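Local coordinates for sugar ABC transporter (Sugar-binding protein) (Bacillus halodurans, PDB 4YO7), which binds myo-inositol and probably delivers sugar-like solutes to an ABC transporter, at residues Val94-Ile98 / Met121-Ile127; Ala172-Leu178 / Leu204-Phe210; Gly215-Glu220 / Gly242-Leu247. All coordinates share one frame; numbering follows the deposited sequence.

Interaction 1 (Val94-Ile98 / Met121-Ile127); sequences VENFI and MVNDAGI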
loop_
_atom_site.group_PDB
_atom_site.type_symbol
_atom_site.label_atom_id
_atom_site.label_comp_id
_atom_site.label_asym_id
_atom_site.label_seq_id
_atom_site.Cartn_x
_atom_site.Cartn_y
_atom_site.Cartn_z
ATOM N N VAL A 94 -15.952 10.772 8.302
ATOM C CA VAL A 94 -15.982 11.866 7.333
ATOM C C VAL A 94 -17.185 12.782 7.533
ATOM O O VAL A 94 -17.050 14.002 7.483
ATOM C CB VAL A 94 -15.938 11.286 5.907
ATOM C CG1 VAL A 94 -16.134 12.365 4.845
ATOM C CG2 VAL A 94 -14.597 10.616 5.697
ATOM N N GLU A 95 -18.357 12.207 7.783
ATOM C CA GLU A 95 -19.547 13.020 8.061
ATOM C C GLU A 95 -19.335 13.920 9.290
ATOM O O GLU A 95 -19.801 15.057 9.318
ATOM C CB GLU A 95 -20.757 12.114 8.264
ATOM C CG GLU A 95 -21.251 11.487 6.956
ATOM C CD GLU A 95 -22.288 10.385 7.168
ATOM O OE1 GLU A 95 -22.549 10.009 8.328
ATOM O OE2 GLU A 95 -22.830 9.883 6.165
ATOM N N ASN A 96 -18.676 13.387 10.308
ATOM C CA ASN A 96 -18.331 14.163 11.491
ATOM C C ASN A 96 -17.378 15.299 11.160
ATOM O O ASN A 96 -17.557 16.425 11.612
ATOM C CB ASN A 96 -17.731 13.253 12.573
ATOM C CG ASN A 96 -17.362 14.013 13.837
ATOM O OD1 ASN A 96 -16.224 14.390 14.023
ATOM N ND2 ASN A 96 -18.331 14.251 14.696
ATOM N N PHE A 97 -16.366 15.015 10.352
ATOM C CA PHE A 97 -15.458 16.071 9.911
ATOM C C PHE A 97 -16.194 17.177 9.153
ATOM O O PHE A 97 -15.920 18.344 9.352
ATOM C CB PHE A 97 -14.347 15.520 9.021
ATOM C CG PHE A 97 -13.446 14.500 9.675
ATOM C CD1 PHE A 97 -13.234 14.447 11.043
ATOM C CD2 PHE A 97 -12.750 13.611 8.855
ATOM C CE1 PHE A 97 -12.377 13.485 11.581
ATOM C CE2 PHE A 97 -11.915 12.672 9.392
ATOM C CZ PHE A 97 -11.720 12.614 10.742
ATOM N N ILE A 98 -17.141 16.815 8.285
ATOM C CA ILE A 98 -17.940 17.804 7.579
ATOM C C ILE A 98 -18.776 18.615 8.564
ATOM O O ILE A 98 -18.808 19.837 8.483
ATOM C CB ILE A 98 -18.852 17.144 6.552
ATOM C CG1 ILE A 98 -17.995 16.567 5.427
ATOM C CG2 ILE A 98 -19.862 18.137 6.003
ATOM C CD1 ILE A 98 -18.751 15.656 4.469
HETATM N N MSE A 121 -19.408 13.571 -1.253
HETATM C CA MSE A 121 -19.949 14.240 -0.084
HETATM C C MSE A 121 -19.067 15.399 0.377
HETATM O O MSE A 121 -19.576 16.491 0.690
HETATM C CB MSE A 121 -20.125 13.205 1.033
HETATM C CG MSE A 121 -20.731 13.723 2.270
HETATM SE SE MSE A 121 -21.100 12.236 3.483
HETATM C CE MSE A 121 -19.383 11.384 3.713
ATOM N N VAL A 122 -17.751 15.174 0.409
ATOM C CA VAL A 122 -16.838 16.182 0.888
ATOM C C VAL A 122 -16.779 17.295 -0.163
ATOM O O VAL A 122 -16.771 18.457 0.193
ATOM C CB VAL A 122 -15.445 15.588 1.213
ATOM C CG1 VAL A 122 -14.468 16.653 1.665
ATOM C CG2 VAL A 122 -15.593 14.574 2.293
ATOM N N ASN A 123 -16.744 16.943 -1.444
ATOM C CA ASN A 123 -16.807 17.978 -2.491
ATOM C C ASN A 123 -18.069 18.852 -2.354
ATOM O O ASN A 123 -17.995 20.088 -2.452
ATOM C CB ASN A 123 -16.788 17.381 -3.883
ATOM C CG ASN A 123 -15.416 16.893 -4.319
ATOM O OD1 ASN A 123 -14.374 17.327 -3.815
ATOM N ND2 ASN A 123 -15.421 16.009 -5.290
ATOM N N ASP A 124 -19.221 18.225 -2.125
ATOM C CA ASP A 124 -20.470 18.985 -1.956
ATOM C C ASP A 124 -20.375 19.905 -0.755
ATOM O O ASP A 124 -20.973 20.966 -0.773
ATOM C CB ASP A 124 -21.687 18.068 -1.800
ATOM C CG ASP A 124 -22.116 17.423 -3.112
ATOM O OD1 ASP A 124 -21.710 17.903 -4.187
ATOM O OD2 ASP A 124 -22.875 16.442 -3.057
ATOM N N ALA A 125 -19.607 19.517 0.267
ATOM C CA ALA A 125 -19.436 20.332 1.473
ATOM C C ALA A 125 -18.475 21.491 1.265
ATOM O O ALA A 125 -18.373 22.371 2.107
ATOM C CB ALA A 125 -18.953 19.456 2.645
ATOM N N GLY A 126 -17.738 21.468 0.156
ATOM C CA GLY A 126 -16.801 22.521 -0.163
ATOM C C GLY A 126 -15.532 22.464 0.669
ATOM O O GLY A 126 -14.902 23.487 0.907
ATOM N N ILE A 127 -15.162 21.267 1.120
ATOM C CA ILE A 127 -13.967 21.065 1.952
ATOM C C ILE A 127 -12.928 20.315 1.113
ATOM O O ILE A 127 -13.255 19.361 0.444
ATOM C CB ILE A 127 -14.304 20.270 3.237
ATOM C CG1 ILE A 127 -15.337 21.028 4.086
ATOM C CG2 ILE A 127 -13.053 19.967 4.066
ATOM C CD1 ILE A 127 -15.842 20.241 5.303
#
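The carboxylate of E95 is the flat group that reaches this contact, and it does so loosely: OE2 stands 4.0 Å from SE of selenomethionine M121, while the methylene CG below it packs more firmly, 3.6 Å from the same SE. The other flat group, the F97 ring, leads away from the second helix to pack on I79 and I105. The setting is a Rossmann-like alpha/beta lobe in which helices 87-100 and 112-125 lie side by side, their segments almost parallel at 3° with axes 10.5 Å apart. At that spacing branched and long side chains must fill the gap. M121 has CG anti to the backbone N (chi1 -177°) and stretches across before bending at chi3, which brings its methyl CE beside V94 CG1. I98 fits because its two branches serve different neighbours: CD1 meets M121 CG at 3.5 Å, and CG2 meets A125 CB at 3.7 Å. An alanine here is likely to leave M121 CG and the A125 methyl without their apolar mates and open a gap between the helices. After the Schellman motif at G126, where positive phi turns the chain out of the helix, I127 brings CD1 against I98 CA from the sheet side. Underneath, two valines interlock at about a right angle, V94 CG1 pressing on V122 CG2 at a tight 3.4 Å.

Interaction 2 (Ala172-Leu178 / Leu204-Phe210); sequences AIMDGEL and LQGTAKF
Q205 and D175 cross at a slant, amide and carboxylate planes 60° apart. NE2 gives a bond of 2.9 Å to the syn side of D175 OD2, which lies near the amide plane. The neighbouring helix 181-195 holds both groups from behind: T187 and Q183 bind D175 OD1, and K191 binds Q205 OE1. Further along, the F210 ring lies flat against the backbone, with G176 CA in a CH-pi contact 3.7 Å from its centroid and E177 N over the same face. Glycine suits this place, since a CB would run into the ring. The E177 carboxylate is turned 62° to the ring and brings OE2 to its edge. In T207, OG1 anti to its own N (chi1 180°) is turned toward the 176-178 turn, where it donates to G176 O at 2.7 Å from above the carbonyl plane; it also accepts from K209 N in an ST turn, and from a water that in turn accepts from L178 N. Behind these groups, parallel bridges run from A172-L204 to D175-T207. The whole is the paired strands of a beta-alpha-beta crossover, whose carboxyl-end loops line the ligand cleft of a type I periplasmic binding fold, with the F210 side chain about 4 Å from the bound inositol.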
loop_
_atom_site.group_PDB
_atom_site.type_symbol
_atom_site.label_atom_id
_atom_site.label_comp_id
_atom_site.label_asym_id
_atom_site.label_seq_id
_atom_site.Cartn_x
_atom_site.Cartn_y
_atom_site.Cartn_z
ATOM N N ALA A 172 3.129 -18.549 -8.636
ATOM C CA ALA A 172 1.959 -18.479 -7.765
ATOM C C ALA A 172 1.827 -17.035 -7.288
ATOM O O ALA A 172 2.761 -16.494 -6.697
ATOM C CB ALA A 172 2.117 -19.432 -6.581
ATOM N N ILE A 173 0.695 -16.406 -7.598
ATOM C CA ILE A 173 0.451 -15.014 -7.239
ATOM C C ILE A 173 -0.474 -14.927 -6.037
ATOM O O ILE A 173 -1.571 -15.496 -6.062
ATOM C CB ILE A 173 -0.180 -14.220 -8.413
ATOM C CG1 ILE A 173 0.824 -14.096 -9.564
ATOM C CG2 ILE A 173 -0.609 -12.819 -7.962
ATOM C CD1 ILE A 173 0.261 -13.436 -10.808
HETATM N N MSE A 174 -0.028 -14.227 -4.993
HETATM C CA MSE A 174 -0.879 -13.912 -3.838
HETATM C C MSE A 174 -1.477 -12.528 -4.000
HETATM O O MSE A 174 -0.800 -11.510 -3.859
HETATM C CB MSE A 174 -0.109 -13.997 -2.515
HETATM C CG MSE A 174 0.405 -15.369 -2.250
HETATM SE SE MSE A 174 1.126 -15.450 -0.423
HETATM C CE MSE A 174 1.106 -17.385 -0.237
ATOM N N ASP A 175 -2.763 -12.518 -4.321
ATOM C CA ASP A 175 -3.566 -11.298 -4.314
ATOM C C ASP A 175 -3.732 -10.755 -2.913
ATOM O O ASP A 175 -3.912 -11.506 -1.927
ATOM C CB ASP A 175 -4.981 -11.524 -4.901
ATOM C CG ASP A 175 -5.037 -11.495 -6.414
ATOM O OD1 ASP A 175 -4.415 -10.613 -7.074
ATOM O OD2 ASP A 175 -5.785 -12.348 -6.960
ATOM N N GLY A 176 -3.687 -9.438 -2.813
ATOM C CA GLY A 176 -4.058 -8.766 -1.591
ATOM C C GLY A 176 -5.575 -8.681 -1.428
ATOM O O GLY A 176 -6.334 -9.531 -1.952
ATOM N N GLU A 177 -6.017 -7.683 -0.676
ATOM C CA GLU A 177 -7.441 -7.518 -0.397
ATOM C C GLU A 177 -8.204 -7.250 -1.696
ATOM O O GLU A 177 -7.949 -6.281 -2.435
ATOM C CB GLU A 177 -7.670 -6.400 0.637
ATOM C CG GLU A 177 -7.124 -6.805 1.992
ATOM C CD GLU A 177 -7.182 -5.725 3.053
ATOM O OE1 GLU A 177 -8.179 -4.982 3.129
ATOM O OE2 GLU A 177 -6.227 -5.669 3.851
ATOM N N LEU A 178 -9.106 -8.166 -2.014
ATOM C CA LEU A 178 -9.704 -8.177 -3.327
ATOM C C LEU A 178 -10.532 -6.932 -3.566
ATOM O O LEU A 178 -11.407 -6.541 -2.761
ATOM C CB LEU A 178 -10.573 -9.432 -3.543
ATOM C CG LEU A 178 -9.795 -10.745 -3.678
ATOM C CD1 LEU A 178 -10.794 -11.919 -3.803
ATOM C CD2 LEU A 178 -8.781 -10.778 -4.798
ATOM N N LEU A 204 -1.059 -20.749 -10.005
ATOM C CA LEU A 204 -1.901 -20.593 -8.822
ATOM C C LEU A 204 -2.120 -19.110 -8.615
ATOM O O LEU A 204 -1.204 -18.309 -8.821
ATOM C CB LEU A 204 -1.256 -21.200 -7.580
ATOM C CG LEU A 204 -1.112 -22.716 -7.564
ATOM C CD1 LEU A 204 -0.105 -23.130 -6.509
ATOM C CD2 LEU A 204 -2.442 -23.410 -7.331
ATOM N N GLN A 205 -3.332 -18.749 -8.213
ATOM C CA GLN A 205 -3.633 -17.366 -7.873
ATOM C C GLN A 205 -4.721 -17.384 -6.821
ATOM O O GLN A 205 -5.793 -17.938 -7.042
ATOM C CB GLN A 205 -4.095 -16.568 -9.084
ATOM C CG GLN A 205 -4.306 -15.110 -8.758
ATOM C CD GLN A 205 -4.764 -14.293 -9.946
ATOM O OE1 GLN A 205 -4.717 -14.745 -11.099
ATOM N NE2 GLN A 205 -5.226 -13.078 -9.672
ATOM N N GLY A 206 -4.430 -16.780 -5.679
ATOM C CA GLY A 206 -5.380 -16.711 -4.603
ATOM C C GLY A 206 -5.103 -15.514 -3.729
ATOM O O GLY A 206 -4.015 -14.961 -3.781
ATOM N N THR A 207 -6.074 -15.142 -2.904
ATOM C CA THR A 207 -5.914 -13.984 -2.017
ATOM C C THR A 207 -5.560 -14.389 -0.583
ATOM O O THR A 207 -6.141 -15.320 0.008
ATOM C CB THR A 207 -7.170 -13.114 -2.008
ATOM O OG1 THR A 207 -6.990 -11.988 -1.144
ATOM C CG2 THR A 207 -8.376 -13.890 -1.554
ATOM N N ALA A 208 -4.598 -13.672 -0.019
ATOM C CA ALA A 208 -4.285 -13.800 1.410
ATOM C C ALA A 208 -4.432 -12.439 2.107
ATOM O O ALA A 208 -3.888 -12.205 3.183
ATOM C CB ALA A 208 -2.895 -14.416 1.628
ATOM N N LYS A 209 -5.255 -11.577 1.514
ATOM C CA LYS A 209 -5.863 -10.460 2.229
ATOM C C LYS A 209 -4.851 -9.515 2.887
ATOM O O LYS A 209 -5.131 -8.938 3.929
ATOM C CB LYS A 209 -6.835 -10.994 3.284
ATOM C CG LYS A 209 -7.895 -11.931 2.705
ATOM C CD LYS A 209 -8.789 -12.526 3.790
ATOM C CE LYS A 209 -9.811 -13.483 3.201
ATOM N NZ LYS A 209 -11.073 -12.813 2.839
ATOM N N PHE A 210 -3.704 -9.337 2.237
ATOM C CA PHE A 210 -2.587 -8.508 2.716
ATOM C C PHE A 210 -2.073 -8.919 4.089
ATOM O O PHE A 210 -1.347 -8.137 4.738
ATOM C CB PHE A 210 -2.967 -7.026 2.737
ATOM C CG PHE A 210 -2.947 -6.341 1.387
ATOM C CD1 PHE A 210 -1.951 -6.597 0.443
ATOM C CD2 PHE A 210 -3.907 -5.400 1.087
ATOM C CE1 PHE A 210 -1.918 -5.926 -0.749
ATOM C CE2 PHE A 210 -3.880 -4.740 -0.117
ATOM C CZ PHE A 210 -2.884 -5.017 -1.043
HETATM O O HOH W 1 -5.208 -7.294 5.910
HETATM O O HOH W 2 -9.192 -10.462 -0.123
#

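Interaction 3 (Gly215-Glu220 / Gly242-Leu247); sequences GMRLME and GAILAL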
loop_
_atom_site.group_PDB
_atom_site.type_symbol
_atom_site.label_atom_id
_atom_site.label_comp_id
_atom_site.label_asym_id
_atom_site.label_seq_id
_atom_site.Cartn_x
_atom_site.Cartn_y
_atom_site.Cartn_z
ATOM N N GLY A 215 -1.320 -15.466 4.507
ATOM C CA GLY A 215 -0.282 -15.868 3.577
ATOM C C GLY A 215 0.311 -17.221 3.942
ATOM O O GLY A 215 0.559 -18.045 3.068
HETATM N N MSE A 216 0.513 -17.458 5.234
HETATM C CA MSE A 216 1.054 -18.747 5.672
HETATM C C MSE A 216 0.070 -19.879 5.343
HETATM O O MSE A 216 0.481 -20.931 4.849
HETATM C CB MSE A 216 1.373 -18.737 7.159
HETATM C CG MSE A 216 2.014 -20.018 7.591
HETATM SE SE MSE A 216 2.462 -19.849 9.488
HETATM C CE MSE A 216 0.654 -20.144 10.188
ATOM N N ARG A 217 -1.221 -19.647 5.597
ATOM C CA ARG A 217 -2.237 -20.670 5.402
ATOM C C ARG A 217 -2.386 -20.962 3.931
ATOM O O ARG A 217 -2.422 -22.114 3.532
ATOM C CB ARG A 217 -3.585 -20.254 6.007
ATOM C CG ARG A 217 -4.682 -21.298 5.808
ATOM C CD ARG A 217 -5.933 -20.989 6.630
ATOM N NE ARG A 217 -6.634 -19.804 6.130
ATOM C CZ ARG A 217 -7.633 -19.823 5.248
ATOM N NH1 ARG A 217 -8.090 -20.971 4.756
ATOM N NH2 ARG A 217 -8.187 -18.683 4.861
ATOM N N LEU A 218 -2.414 -19.918 3.109
ATOM C CA LEU A 218 -2.542 -20.098 1.688
ATOM C C LEU A 218 -1.353 -20.881 1.147
ATOM O O LEU A 218 -1.521 -21.825 0.378
ATOM C CB LEU A 218 -2.676 -18.746 0.985
ATOM C CG LEU A 218 -2.784 -18.757 -0.537
ATOM C CD1 LEU A 218 -3.898 -19.716 -0.996
ATOM C CD2 LEU A 218 -2.992 -17.324 -1.068
HETATM N N MSE A 219 -0.140 -20.490 1.536
HETATM C CA MSE A 219 1.049 -21.216 1.091
HETATM C C MSE A 219 0.983 -22.695 1.491
HETATM O O MSE A 219 1.343 -23.572 0.702
HETATM C CB MSE A 219 2.309 -20.602 1.660
HETATM C CG MSE A 219 3.587 -21.171 1.113
HETATM SE SE MSE A 219 3.896 -20.571 -0.697
HETATM C CE MSE A 219 3.753 -22.261 -1.588
ATOM N N GLU A 220 0.545 -22.965 2.719
ATOM C CA GLU A 220 0.390 -24.331 3.198
ATOM C C GLU A 220 -0.534 -25.127 2.278
ATOM O O GLU A 220 -0.223 -26.273 1.916
ATOM C CB GLU A 220 -0.157 -24.344 4.626
ATOM C CG GLU A 220 0.876 -24.021 5.703
ATOM C CD GLU A 220 0.268 -23.824 7.098
ATOM O OE1 GLU A 220 -0.969 -23.906 7.253
ATOM O OE2 GLU A 220 1.038 -23.590 8.047
ATOM N N GLY A 242 4.517 -14.476 5.331
ATOM C CA GLY A 242 3.736 -15.646 5.687
ATOM C C GLY A 242 4.086 -16.858 4.838
ATOM O O GLY A 242 4.210 -17.969 5.340
ATOM N N ALA A 243 4.259 -16.650 3.538
ATOM C CA ALA A 243 4.636 -17.755 2.662
ATOM C C ALA A 243 5.991 -18.331 3.049
ATOM O O ALA A 243 6.196 -19.552 3.035
ATOM C CB ALA A 243 4.657 -17.301 1.252
ATOM N N ILE A 244 6.906 -17.450 3.414
ATOM C CA ILE A 244 8.234 -17.859 3.856
ATOM C C ILE A 244 8.144 -18.769 5.077
ATOM O O ILE A 244 8.823 -19.794 5.135
ATOM C CB ILE A 244 9.118 -16.606 4.160
ATOM C CG1 ILE A 244 9.569 -15.977 2.840
ATOM C CG2 ILE A 244 10.324 -16.962 5.042
ATOM C CD1 ILE A 244 10.073 -14.567 2.939
ATOM N N LEU A 245 7.305 -18.409 6.047
ATOM C CA LEU A 245 7.125 -19.250 7.227
ATOM C C LEU A 245 6.662 -20.645 6.841
ATOM O O LEU A 245 7.107 -21.649 7.418
ATOM C CB LEU A 245 6.125 -18.625 8.190
ATOM C CG LEU A 245 6.556 -17.348 8.906
ATOM C CD1 LEU A 245 5.389 -16.708 9.624
ATOM C CD2 LEU A 245 7.671 -17.656 9.877
ATOM N N ALA A 246 5.756 -20.727 5.873
ATOM C CA ALA A 246 5.257 -22.024 5.459
ATOM C C ALA A 246 6.321 -22.812 4.699
ATOM O O ALA A 246 6.463 -24.020 4.894
ATOM C CB ALA A 246 4.011 -21.866 4.616
ATOM N N LEU A 247 7.043 -22.136 3.816
ATOM C CA LEU A 247 8.086 -22.786 3.032
ATOM C C LEU A 247 9.189 -23.264 3.974
ATOM O O LEU A 247 9.673 -24.388 3.849
ATOM C CB LEU A 247 8.645 -21.838 1.972
ATOM C CG LEU A 247 7.716 -21.523 0.784
ATOM C CD1 LEU A 247 8.117 -20.211 0.114
ATOM C CD2 LEU A 247 7.734 -22.724 -0.176
#
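M219 drapes its side chain over A246, CG lying 3.6 Å from the A246 methyl, and reaches on toward A243 and L247. The helices involved, 212-224 and 237-249, pack on the same face of the four-stranded parallel sheet in a Rossmann-like lobe, and their segments cross at -46° with axes only 7.1 Å apart. So close an approach depends on small residues. G242 and A246, four positions apart, form a GxxxA pattern along one side of their helix; G215 lies opposite G242 on the other helix, while M216 and M219 meet A246. A CB on G242 would come 2.8 Å from M216 N, a clash, so nothing larger than glycine fits the crossing point. With no side chain in the way, the backbones touch directly: M216 CA makes a CA-H...O contact of 3.3 Å with G242 O.

Away from the crossing the gap widens and longer side chains take over. M219 sets CG anti to its N (chi1 -172°) and then bends at chi2 (73°), which folds SE down beside A243 CB, 3.9 Å away. A methionine chain (here selenomethionine) is flexible enough for this wedge, since it can follow the contour between A243, A246 and L247 while also packing on M174 of the sheet below. L247 meets it through CG and rests in turn on V258. E220 adds the aliphatic part of its chain at the border of the contact, CG against the A246 methyl. On the outer side M216 runs out past A246, bends at chi3 and turns its methyl away, leaving SE 4.1 Å from L245 CB.

Overall arrangement
Along the chain the contacts come in series, each closing before the next opens. Interaction 1 belongs to the lobe built on the six-stranded parallel sheet, where it joins two neighbouring helices that both pack on strand 104-107. Interactions 2 and 3 share the other lobe, with its four-stranded sheet; their centres are about 12 Å apart, and M174 CE of the strand pair packs on G215 O of the helix pair at 3.4 Å. The centre of interaction 1 lies about 34 Å from that of interaction 2 and about 42 Å from that of interaction 3. Inositol sits between the lobes, so interaction 2 borders the cleft while the other two are packing within each lobe.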